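Local coordinates for 3-dehydroquinate dehydratase (PDB 3JS3), which catalyses the cis-dehydration of 3-dehydroquinate to 3-dehydroshikimate through an imine intermediate, the third step of the chorismate pathway, at residues I48-V53 and L82-S87. Residues are numbered along the deposited sequence; the frame is centred on the assembly and turned at random.
Sequences IIEWRV and LFTFRS. With DHS (3-amino-4,5-dihydroxy-cyclohex-1-enecarboxylate), chain E.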
loop_
_atom_site.group_PDB
_atom_site.type_symbol
_atom_site.label_atom_id
_atom_site.label_comp_id
_atom_site.label_asym_id
_atom_site.label_seq_id
_atom_site.Cartn_x
_atom_site.Cartn_y
_atom_site.Cartn_z
ATOM N N ILE A 48 14.616 -11.527 -9.503
ATOM C CA ILE A 48 15.023 -11.450 -10.889
ATOM C C ILE A 48 15.833 -10.190 -11.088
ATOM O O ILE A 48 15.642 -9.211 -10.383
ATOM C CB ILE A 48 13.755 -11.345 -11.798
ATOM C CG1 ILE A 48 12.764 -12.477 -11.513
ATOM C CG2 ILE A 48 14.110 -11.335 -13.293
ATOM C CD1 ILE A 48 11.391 -12.293 -12.233
ATOM N N ILE A 49 16.730 -10.196 -12.055
ATOM C CA ILE A 49 17.511 -8.998 -12.392
ATOM C C ILE A 49 17.136 -8.637 -13.816
ATOM O O ILE A 49 17.014 -9.526 -14.665
ATOM C CB ILE A 49 19.032 -9.248 -12.325
ATOM C CG1 ILE A 49 19.492 -9.378 -10.879
ATOM C CG2 ILE A 49 19.819 -8.108 -12.975
ATOM C CD1 ILE A 49 20.967 -9.806 -10.744
ATOM N N GLU A 50 16.896 -7.347 -14.062
ATOM C CA GLU A 50 16.593 -6.842 -15.403
ATOM C C GLU A 50 17.773 -6.047 -15.921
ATOM O O GLU A 50 18.237 -5.110 -15.256
ATOM C CB GLU A 50 15.385 -5.890 -15.407
ATOM C CG GLU A 50 15.107 -5.231 -16.798
ATOM C CD GLU A 50 13.906 -4.225 -16.814
ATOM O OE1 GLU A 50 13.777 -3.396 -15.904
ATOM O OE2 GLU A 50 13.142 -4.218 -17.783
ATOM N N TRP A 51 18.278 -6.407 -17.092
ATOM C CA TRP A 51 19.325 -5.598 -17.675
ATOM C C TRP A 51 18.680 -4.602 -18.642
ATOM O O TRP A 51 18.170 -4.963 -19.711
ATOM C CB TRP A 51 20.434 -6.444 -18.313
ATOM C CG TRP A 51 21.511 -5.614 -18.937
ATOM C CD1 TRP A 51 21.904 -4.380 -18.552
ATOM C CD2 TRP A 51 22.389 -5.997 -20.004
ATOM N NE1 TRP A 51 22.921 -3.936 -19.346
ATOM C CE2 TRP A 51 23.253 -4.916 -20.237
ATOM C CE3 TRP A 51 22.517 -7.144 -20.789
ATOM C CZ2 TRP A 51 24.231 -4.936 -21.229
ATOM C CZ3 TRP A 51 23.489 -7.170 -21.786
ATOM C CH2 TRP A 51 24.329 -6.068 -21.998
ATOM N N ARG A 52 18.632 -3.345 -18.209
ATOM C CA ARG A 52 18.108 -2.268 -19.033
ATOM C C ARG A 52 19.223 -1.839 -19.986
ATOM O O ARG A 52 19.878 -0.822 -19.805
ATOM C CB ARG A 52 17.597 -1.118 -18.168
ATOM C CG ARG A 52 16.205 -1.331 -17.627
ATOM C CD ARG A 52 15.193 -1.240 -18.734
ATOM N NE ARG A 52 15.318 0.066 -19.390
ATOM C CZ ARG A 52 14.769 1.193 -18.928
ATOM N NH1 ARG A 52 14.041 1.198 -17.813
ATOM N NH2 ARG A 52 14.933 2.316 -19.583
ATOM N N VAL A 53 19.409 -2.642 -21.017
ATOM C CA VAL A 53 20.459 -2.419 -21.998
ATOM C C VAL A 53 20.388 -1.080 -22.741
ATOM O O VAL A 53 21.402 -0.611 -23.260
ATOM C CB VAL A 53 20.522 -3.594 -23.008
ATOM C CG1 VAL A 53 19.281 -3.616 -23.890
ATOM C CG2 VAL A 53 21.795 -3.494 -23.845
ATOM N N LEU A 82 16.194 -10.877 -16.933
ATOM C CA LEU A 82 15.334 -10.276 -17.946
ATOM C C LEU A 82 16.186 -9.316 -18.797
ATOM O O LEU A 82 16.907 -8.480 -18.249
ATOM C CB LEU A 82 14.242 -9.446 -17.266
ATOM C CG LEU A 82 13.329 -8.584 -18.168
ATOM C CD1 LEU A 82 12.665 -9.429 -19.277
ATOM C CD2 LEU A 82 12.241 -7.848 -17.331
ATOM N N PHE A 83 16.073 -9.394 -20.115
ATOM C CA PHE A 83 16.804 -8.481 -21.016
ATOM C C PHE A 83 15.768 -7.526 -21.605
ATOM O O PHE A 83 14.771 -7.971 -22.177
ATOM C CB PHE A 83 17.460 -9.307 -22.115
ATOM C CG PHE A 83 18.232 -8.503 -23.112
ATOM C CD1 PHE A 83 17.728 -8.266 -24.367
ATOM C CD2 PHE A 83 19.488 -8.034 -22.811
ATOM C CE1 PHE A 83 18.444 -7.551 -25.273
ATOM C CE2 PHE A 83 20.197 -7.332 -23.722
ATOM C CZ PHE A 83 19.669 -7.073 -24.945
ATOM N N THR A 84 15.998 -6.228 -21.456
ATOM C CA THR A 84 15.067 -5.211 -21.933
ATOM C C THR A 84 15.757 -4.026 -22.619
ATOM O O THR A 84 16.637 -3.399 -22.038
ATOM C CB THR A 84 14.274 -4.618 -20.733
ATOM O OG1 THR A 84 13.692 -5.674 -19.957
ATOM C CG2 THR A 84 13.148 -3.609 -21.172
ATOM N N PHE A 85 15.402 -3.759 -23.868
ATOM C CA PHE A 85 15.819 -2.525 -24.491
ATOM C C PHE A 85 14.530 -1.682 -24.455
ATOM O O PHE A 85 13.565 -1.980 -25.165
ATOM C CB PHE A 85 16.294 -2.671 -25.926
ATOM C CG PHE A 85 16.762 -1.353 -26.541
ATOM C CD1 PHE A 85 18.112 -1.037 -26.598
ATOM C CD2 PHE A 85 15.837 -0.418 -27.008
ATOM C CE1 PHE A 85 18.545 0.164 -27.143
ATOM C CE2 PHE A 85 16.259 0.812 -27.564
ATOM C CZ PHE A 85 17.596 1.110 -27.619
ATOM N N ARG A 86 14.506 -0.653 -23.616
ATOM C CA ARG A 86 13.335 0.220 -23.507
ATOM C C ARG A 86 13.467 1.303 -24.571
ATOM O O ARG A 86 14.427 2.067 -24.530
ATOM C CB ARG A 86 13.288 0.805 -22.094
ATOM C CG ARG A 86 12.152 1.736 -21.808
ATOM C CD ARG A 86 10.790 1.102 -21.948
ATOM N NE ARG A 86 10.558 -0.058 -21.077
ATOM C CZ ARG A 86 10.330 -1.302 -21.484
ATOM N NH1 ARG A 86 10.279 -1.603 -22.760
ATOM N NH2 ARG A 86 10.119 -2.260 -20.593
ATOM N N SER A 87 12.552 1.349 -25.553
ATOM C CA SER A 87 12.662 2.341 -26.642
ATOM C C SER A 87 12.239 3.752 -26.232
ATOM O O SER A 87 11.601 3.940 -25.212
ATOM C CB SER A 87 11.887 1.918 -27.898
ATOM O OG SER A 87 10.508 2.065 -27.718
HETATM C C1 DHS E . 9.391 -0.526 -14.782
HETATM C C3 DHS E . 9.350 -2.126 -16.719
HETATM C C4 DHS E . 10.889 -2.176 -16.656
HETATM C C5 DHS E . 11.492 -0.895 -16.100
HETATM C C6 DHS E . 10.883 -0.594 -14.739
HETATM C C7 DHS E . 8.738 0.233 -13.708
HETATM C C2 DHS E . 8.696 -1.180 -15.723
HETATM O O2 DHS E . 11.363 -2.403 -17.979
HETATM O O3 DHS E . 12.902 -0.977 -15.862
HETATM O O4 DHS E . 7.635 0.817 -13.886
HETATM O O5 DHS E . 9.331 0.307 -12.609
#
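Strands 48-52 and 81-84, parallel neighbours in the TIM barrel joined by the crossover helix 62-76, pair here, and their C-terminal ends carry the substrate site. Leu82 N hydrogen-bonds to Ile49 O (2.8 Å), Trp51 N to Leu82 O and Thr84 N to Trp51 O, fixing Glu50 beside Leu82 and Arg52 beside Thr84.

Glu50, Leu82, Arg52 and Thr84 line the inner face. With CG anti to the backbone N (chi1 175°) and the chain extended, Glu50 carries its carboxylate to the ligand: OE1 accepts a hydrogen bond from DHS O3 at 2.6 Å, and OE2 one from DHS O2 at 2.5 Å. Thr84 OG1 donates to the anti lone pair of Glu50 OE2 (2.7 Å), a second bond to that oxygen, bracing the carboxylate from the neighbouring strand. Arg52 NH1 hydrogen-bonds to DHS O3 at 3.1 Å, near the guanidinium plane, while Arg86 packs CB and CG over one face of that group. Arg86 NH2 hydrogen-bonds to DHS O2 (2.9 Å); salt bridges to Asp54 for Arg52, and to Asp118 and Glu120 for Arg86, hold the two arginines.

On the outer face, Phe83 and Trp51 form an offset edge-to-face pair, Phe83 giving the edge, planes 68° apart, under helices 62-76 and 98-110. Val53 CG1 touches Phe83 CZ at 3.6 Å.

Each ligand hydroxyl meets one Glu50 oxygen and one arginine, a pairing that probably holds this dehydrated, product-like ring in one orientation.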